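Local coordinates for sensor protein, Kinase (Polaromonas sp. JS666, PDB 3GRC) that probably acts as the CheY-like receiver part of a sensor histidine kinase, accepting a phosphoryl group in two-component signalling, at residues Leu22-Met25 against Leu26-Gly29; Leu116-Leu119 against Ser120-Ala124; Asp34-Ser38 against Ala39-Leu43. All coordinates share one frame; numbering follows the deposited sequence.

Interaction 1 of 3, residues Leu22-Met25 against Leu26-Gly29; sequences LNLM and LEKG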
loop_
_atom_site.group_PDB
_atom_site.type_symbol
_atom_site.label_atom_id
_atom_site.label_comp_id
_atom_site.label_asym_id
_atom_site.label_seq_id
_atom_site.Cartn_x
_atom_site.Cartn_y
_atom_site.Cartn_z
ATOM N N LEU A 22 -10.479 3.895 -2.332
ATOM C CA LEU A 22 -9.743 3.262 -1.239
ATOM C C LEU A 22 -10.004 4.025 0.060
ATOM O O LEU A 22 -10.323 3.420 1.078
ATOM C CB LEU A 22 -8.236 3.193 -1.542
ATOM C CG LEU A 22 -7.813 2.144 -2.596
ATOM C CD1 LEU A 22 -6.383 2.378 -3.007
ATOM C CD2 LEU A 22 -7.979 0.743 -2.029
ATOM N N ASN A 23 -9.903 5.348 0.007
ATOM C CA ASN A 23 -10.158 6.170 1.183
ATOM C C ASN A 23 -11.535 5.823 1.781
ATOM O O ASN A 23 -11.644 5.598 2.983
ATOM C CB ASN A 23 -10.092 7.665 0.820
ATOM C CG ASN A 23 -10.356 8.575 2.013
ATOM O OD1 ASN A 23 -11.260 9.399 1.978
ATOM N ND2 ASN A 23 -9.559 8.436 3.067
ATOM N N LEU A 24 -12.571 5.757 0.942
ATOM C CA LEU A 24 -13.924 5.427 1.407
ATOM C C LEU A 24 -14.098 3.974 1.877
ATOM O O LEU A 24 -14.754 3.744 2.894
ATOM C CB LEU A 24 -14.950 5.750 0.319
ATOM C CG LEU A 24 -15.025 7.252 0.050
ATOM C CD1 LEU A 24 -15.795 7.516 -1.254
ATOM C CD2 LEU A 24 -15.679 7.944 1.260
HETATM N N MSE A 25 -13.537 2.999 1.149
HETATM C CA MSE A 25 -13.619 1.575 1.564
HETATM C C MSE A 25 -12.893 1.350 2.906
HETATM O O MSE A 25 -13.355 0.605 3.774
HETATM C CB MSE A 25 -12.949 0.639 0.533
HETATM C CG MSE A 25 -13.630 0.466 -0.788
HETATM SE SE MSE A 25 -12.641 -0.840 -1.877
HETATM C CE MSE A 25 -14.004 -0.964 -3.286
ATOM N N LEU A 26 -11.735 1.975 3.051
ATOM C CA LEU A 26 -10.963 1.813 4.266
ATOM C C LEU A 26 -11.723 2.342 5.472
ATOM O O LEU A 26 -11.706 1.731 6.546
ATOM C CB LEU A 26 -9.618 2.519 4.136
ATOM C CG LEU A 26 -8.690 1.782 3.177
ATOM C CD1 LEU A 26 -7.271 2.383 3.185
ATOM C CD2 LEU A 26 -8.659 0.345 3.615
ATOM N N GLU A 27 -12.391 3.473 5.282
ATOM C CA GLU A 27 -13.173 4.074 6.346
ATOM C C GLU A 27 -14.264 3.076 6.764
ATOM O O GLU A 27 -14.486 2.863 7.947
ATOM C CB GLU A 27 -13.799 5.398 5.888
ATOM C CG GLU A 27 -14.689 6.061 6.948
ATOM C CD GLU A 27 -15.173 7.443 6.537
ATOM O OE1 GLU A 27 -15.802 7.567 5.466
ATOM O OE2 GLU A 27 -14.919 8.412 7.289
ATOM N N LYS A 28 -14.943 2.455 5.810
ATOM C CA LYS A 28 -15.960 1.483 6.201
ATOM C C LYS A 28 -15.325 0.353 7.024
ATOM O O LYS A 28 -15.942 -0.170 7.944
ATOM C CB LYS A 28 -16.653 0.896 4.974
ATOM C CG LYS A 28 -17.570 1.870 4.269
ATOM C CD LYS A 28 -18.708 2.291 5.167
ATOM C CE LYS A 28 -19.765 3.029 4.373
ATOM N NZ LYS A 28 -20.839 3.561 5.254
ATOM N N GLY A 29 -14.086 -0.002 6.700
ATOM C CA GLY A 29 -13.407 -1.072 7.405
ATOM C C GLY A 29 -12.726 -0.683 8.709
ATOM O O GLY A 29 -11.987 -1.488 9.277
HETATM O O HOH W 1 -17.153 5.334 3.640
#
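Leu26 sits one turn beyond Leu22, and its backbone N donates to Leu22 O at 2.8 Å, a nearly straight bond. The side chain of Leu26 then folds back along the same carbonyl: with CG anti to its own carbonyl carbon, beside the backbone N (chi1 -72°), CG comes 3.1 Å from Leu22 O. The methyl end carries on inward, where it meets Ile9 and Ile11 of strand 8-12 and Ile118 and Leu121 of helix 114-128, an apolar setting that suits a branched hydrocarbon side chain. Met25, modelled as selenomethionine, is held to the following residues mainly by its backbone. Its carbonyl O accepts from Gly29 N at 3.1 Å, and Gly29 is the first residue to leave helical angles, while the extended selenoether chain of Met25 runs against Glu114. Leu24 serves the outer side. Its O takes the N-H of Lys28 at 3.2 Å; it also accepts a hydrogen bond from a water, which donates another to Glu27 OE1, joining that exposed carboxylate to the backbone. The arrangement is the last two turns of an amphipathic helix in a beta-alpha-beta unit, strand 8-12 to strand 32-36, of the receiver-domain fold.

Interaction 2 of 3, residues Leu116-Leu119 against Ser120-Ala124; sequences LLIL and SLHRA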
loop_
_atom_site.group_PDB
_atom_site.type_symbol
_atom_site.label_atom_id
_atom_site.label_comp_id
_atom_site.label_asym_id
_atom_site.label_seq_id
_atom_site.Cartn_x
_atom_site.Cartn_y
_atom_site.Cartn_z
ATOM N N LEU A 116 -11.480 -8.780 0.638
ATOM C CA LEU A 116 -10.105 -9.248 0.635
ATOM C C LEU A 116 -9.194 -8.082 1.004
ATOM O O LEU A 116 -8.198 -8.267 1.678
ATOM C CB LEU A 116 -9.730 -9.834 -0.734
ATOM C CG LEU A 116 -8.358 -10.524 -0.880
ATOM C CD1 LEU A 116 -8.184 -11.619 0.149
ATOM C CD2 LEU A 116 -8.227 -11.100 -2.292
ATOM N N LEU A 117 -9.554 -6.867 0.597
ATOM C CA LEU A 117 -8.714 -5.718 0.935
ATOM C C LEU A 117 -8.611 -5.496 2.433
ATOM O O LEU A 117 -7.514 -5.350 2.971
ATOM C CB LEU A 117 -9.241 -4.429 0.296
ATOM C CG LEU A 117 -8.556 -3.129 0.759
ATOM C CD1 LEU A 117 -7.096 -3.145 0.357
ATOM C CD2 LEU A 117 -9.260 -1.923 0.146
ATOM N N ILE A 118 -9.760 -5.446 3.099
ATOM C CA ILE A 118 -9.795 -5.203 4.533
ATOM C C ILE A 118 -9.147 -6.374 5.277
ATOM O O ILE A 118 -8.324 -6.170 6.162
ATOM C CB ILE A 118 -11.248 -4.978 5.004
ATOM C CG1 ILE A 118 -11.920 -3.908 4.118
ATOM C CG2 ILE A 118 -11.266 -4.542 6.471
ATOM C CD1 ILE A 118 -11.220 -2.540 4.096
ATOM N N LEU A 119 -9.486 -7.591 4.876
ATOM C CA LEU A 119 -8.924 -8.786 5.497
ATOM C C LEU A 119 -7.401 -8.775 5.368
ATOM O O LEU A 119 -6.687 -8.951 6.360
ATOM C CB LEU A 119 -9.489 -10.047 4.843
ATOM C CG LEU A 119 -8.918 -11.371 5.362
ATOM C CD1 LEU A 119 -9.182 -11.496 6.869
ATOM C CD2 LEU A 119 -9.549 -12.531 4.610
ATOM N N SER A 120 -6.916 -8.553 4.146
ATOM C CA SER A 120 -5.481 -8.497 3.871
ATOM C C SER A 120 -4.759 -7.437 4.709
ATOM O O SER A 120 -3.692 -7.707 5.250
ATOM C CB SER A 120 -5.219 -8.233 2.383
ATOM O OG SER A 120 -5.636 -9.317 1.569
ATOM N N LEU A 121 -5.316 -6.236 4.829
ATOM C CA LEU A 121 -4.642 -5.219 5.640
ATOM C C LEU A 121 -4.556 -5.660 7.107
ATOM O O LEU A 121 -3.520 -5.494 7.739
ATOM C CB LEU A 121 -5.337 -3.854 5.520
ATOM C CG LEU A 121 -5.077 -3.102 4.208
ATOM C CD1 LEU A 121 -6.117 -2.017 4.029
ATOM C CD2 LEU A 121 -3.679 -2.503 4.199
ATOM N N HIS A 122 -5.639 -6.219 7.643
ATOM C CA HIS A 122 -5.637 -6.700 9.029
ATOM C C HIS A 122 -4.554 -7.764 9.195
ATOM O O HIS A 122 -3.764 -7.708 10.132
ATOM C CB HIS A 122 -7.003 -7.289 9.407
ATOM C CG HIS A 122 -8.015 -6.253 9.790
ATOM N ND1 HIS A 122 -9.371 -6.438 9.616
ATOM C CD2 HIS A 122 -7.864 -5.024 10.324
ATOM C CE1 HIS A 122 -10.012 -5.355 10.026
ATOM N NE2 HIS A 122 -9.125 -4.483 10.459
ATOM N N ARG A 123 -4.532 -8.727 8.273
ATOM C CA ARG A 123 -3.545 -9.800 8.267
ATOM C C ARG A 123 -2.141 -9.206 8.202
ATOM O O ARG A 123 -1.293 -9.502 9.044
ATOM C CB ARG A 123 -3.736 -10.703 7.037
ATOM C CG ARG A 123 -4.299 -12.092 7.304
ATOM C CD ARG A 123 -5.726 -12.018 7.803
ATOM N NE ARG A 123 -6.325 -13.335 8.030
ATOM C CZ ARG A 123 -6.520 -14.255 7.086
ATOM N NH1 ARG A 123 -6.159 -14.023 5.828
ATOM N NH2 ARG A 123 -7.095 -15.409 7.404
ATOM N N ALA A 124 -1.907 -8.365 7.196
ATOM C CA ALA A 124 -0.595 -7.748 6.992
ATOM C C ALA A 124 -0.081 -6.986 8.208
ATOM O O ALA A 124 1.087 -7.111 8.584
ATOM C CB ALA A 124 -0.636 -6.831 5.784
#
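Leu116 to Ala124 form one unbroken run of helix 114-128, and four i to i+4 backbone bonds link its two halves: Ser120 N to Leu116 O, Leu121 N to Leu117 O, His122 N to Ile118 O and Arg123 N to Leu119 O, the last 2.9 Å long. Leu116 O takes two donors. Ser120 OG donates to it at 2.8 Å, as Ser120 N does, the two reaching the carbonyl from opposite faces of its plane. OG turns back to this oxygen because it lies beside its own backbone N (chi1 -67°), and Leu116 CD1 rests 3.7 Å from it. Leu117 and Leu121 lie side by side, their CD1 atoms 4.0 Å apart; Leu117 leans on Leu22 and Met25 of helix 16-28, Leu121 on Leu26. Ile118 likewise runs alongside His122, its CG2 3.9 Å from CE1 of the imidazole, whose ring also meets Phe31. On the outer side Leu119 and Arg123 cross at a slant: Leu119 CD1 lies over one face of the guanidinium, offset toward its rim and 3.6 Å from Arg123 NE. Replacing Ser120 by a valine would probably cost Leu116 O its second donor, leaving only the backbone N-H of the two. A serine thus suits a buried helix face next to a strand: it is small, and its hydroxyl proton is spent within the helix itself.

Interaction 3 of 3, residues Asp34-Ser38 against Ala39-Leu43; sequences DMVHS and AAQAL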
loop_
_atom_site.group_PDB
_atom_site.type_symbol
_atom_site.label_atom_id
_atom_site.label_comp_id
_atom_site.label_asym_id
_atom_site.label_seq_id
_atom_site.Cartn_x
_atom_site.Cartn_y
_atom_site.Cartn_z
ATOM N N ASP A 34 -4.740 8.480 4.360
ATOM C CA ASP A 34 -4.303 9.649 3.646
ATOM C C ASP A 34 -4.061 9.248 2.203
ATOM O O ASP A 34 -3.519 8.185 1.927
ATOM C CB ASP A 34 -2.998 10.190 4.238
ATOM C CG ASP A 34 -3.201 10.868 5.590
ATOM O OD1 ASP A 34 -4.259 11.492 5.782
ATOM O OD2 ASP A 34 -2.298 10.784 6.448
HETATM N N MSE A 35 -4.448 10.104 1.276
HETATM C CA MSE A 35 -4.230 9.801 -0.128
HETATM C C MSE A 35 -3.072 10.632 -0.690
HETATM O O MSE A 35 -2.978 11.827 -0.450
HETATM C CB MSE A 35 -5.490 10.103 -0.954
HETATM C CG MSE A 35 -6.786 9.522 -0.420
HETATM SE SE MSE A 35 -8.277 10.158 -1.438
HETATM C CE MSE A 35 -8.604 11.891 -0.568
ATOM N N VAL A 36 -2.190 9.978 -1.426
ATOM C CA VAL A 36 -1.076 10.621 -2.119
ATOM C C VAL A 36 -1.047 9.984 -3.503
ATOM O O VAL A 36 -1.519 8.867 -3.683
ATOM C CB VAL A 36 0.302 10.456 -1.394
ATOM C CG1 VAL A 36 0.251 11.211 -0.069
ATOM C CG2 VAL A 36 0.654 8.979 -1.173
ATOM N N HIS A 37 -0.491 10.687 -4.481
ATOM C CA HIS A 37 -0.502 10.175 -5.846
ATOM C C HIS A 37 0.819 9.806 -6.513
ATOM O O HIS A 37 0.841 9.546 -7.722
ATOM C CB HIS A 37 -1.265 11.161 -6.730
ATOM C CG HIS A 37 -0.678 12.535 -6.761
ATOM N ND1 HIS A 37 0.435 12.861 -7.511
ATOM C CD2 HIS A 37 -1.032 13.677 -6.118
ATOM C CE1 HIS A 37 0.736 14.130 -7.330
ATOM N NE2 HIS A 37 -0.144 14.650 -6.486
ATOM N N SER A 38 1.909 9.769 -5.750
ATOM C CA SER A 38 3.202 9.423 -6.332
ATOM C C SER A 38 4.157 8.850 -5.301
ATOM O O SER A 38 3.963 9.011 -4.092
ATOM C CB SER A 38 3.854 10.644 -6.987
ATOM O OG SER A 38 4.451 11.483 -6.006
ATOM N N ALA A 39 5.197 8.183 -5.797
ATOM C CA ALA A 39 6.211 7.577 -4.946
ATOM C C ALA A 39 6.908 8.626 -4.089
ATOM O O ALA A 39 7.166 8.401 -2.905
ATOM C CB ALA A 39 7.232 6.830 -5.800
ATOM N N ALA A 40 7.196 9.776 -4.692
ATOM C CA ALA A 40 7.869 10.864 -3.994
ATOM C C ALA A 40 7.010 11.316 -2.813
ATOM O O ALA A 40 7.499 11.418 -1.678
ATOM C CB ALA A 40 8.113 12.027 -4.955
ATOM N N GLN A 41 5.731 11.580 -3.085
ATOM C CA GLN A 41 4.810 12.000 -2.042
ATOM C C GLN A 41 4.700 10.943 -0.956
ATOM O O GLN A 41 4.613 11.267 0.227
ATOM C CB GLN A 41 3.423 12.256 -2.607
ATOM C CG GLN A 41 3.290 13.504 -3.419
ATOM C CD GLN A 41 1.841 13.906 -3.550
ATOM O OE1 GLN A 41 0.968 13.050 -3.708
ATOM N NE2 GLN A 41 1.570 15.211 -3.485
ATOM N N ALA A 42 4.705 9.677 -1.360
ATOM C CA ALA A 42 4.606 8.603 -0.391
ATOM C C ALA A 42 5.837 8.597 0.525
ATOM O O ALA A 42 5.711 8.473 1.743
ATOM C CB ALA A 42 4.453 7.267 -1.103
ATOM N N LEU A 43 7.023 8.743 -0.057
ATOM C CA LEU A 43 8.254 8.761 0.733
ATOM C C LEU A 43 8.267 9.927 1.732
ATOM O O LEU A 43 8.636 9.758 2.895
ATOM C CB LEU A 43 9.473 8.829 -0.195
ATOM C CG LEU A 43 9.707 7.517 -0.950
ATOM C CD1 LEU A 43 10.790 7.663 -2.004
ATOM C CD2 LEU A 43 10.077 6.451 0.066
#
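This is a helix N-cap, placed where the chain leaves strand 32-36 of the parallel sheet and enters helix 39-48 in the receiver-domain fold. Ser38 is the N-cap residue. Its OG accepts from Gln41 N at 3.2 Å with an almost straight N-H (172°), giving a first-turn amide a partner that the helix cannot itself supply. The hydroxyl reaches that amide because OG stands between the backbone N and the carbonyl carbon (chi1 79°), and a serine is short enough to fold back in this way. One residue further along, Ala42 N donates to Ser38 O at 2.9 Å, opening the i to i+4 pattern. Outside these segments, Asp62 adds to the cap by accepting from Ala40 N and, weakly, from Ala39 N. The small alanines fit the crowded start of the helix: Ala39 and Ala42 both touch Leu68 of helix 65-73. Val36, the last strand residue, turns its side chain toward the helix, where CG2 lies 4.2 Å from Ala42 CB and CB meets Gln41 OE1; Val36 also packs on Leu10 and Cys12, and a beta-branched residue suits a strand. Gln41 closes the turn from the helix side. Its extended chain slides past Val36 in the opposite direction and brings OE1 over one face of the His37 imidazole, 3.2 Å from CD2, the amide plane turned 44° from the ring. That same OE1 accepts from His37 N at 2.9 Å, with the donor lying nearly along the C=O axis.

Interactions 1 and 2 are turns of two helices that lie side by side: Leu26 CD2 comes 3.5 Å from Leu121 CD1, so their inner faces share one apolar core while their outer faces mix charged residues such as Glu27, Lys28 and Arg123 with exposed leucines. Interaction 3 lies about 21 Å from interaction 2, centre to centre, and meets interaction 1 through Met35 SE, packed on Asn23 CB. It too is only partly buried, with Ser38, Ala39 and Ala42 inside and His37 and Ala40 exposed. Backbone i to i+4 bonds carry interactions 1 and 2, with the Ser120 hydroxyl as an added donor in the second; interaction 3 adds side-chain acceptors, Ser38 OG and Gln41 OE1, to one such bond.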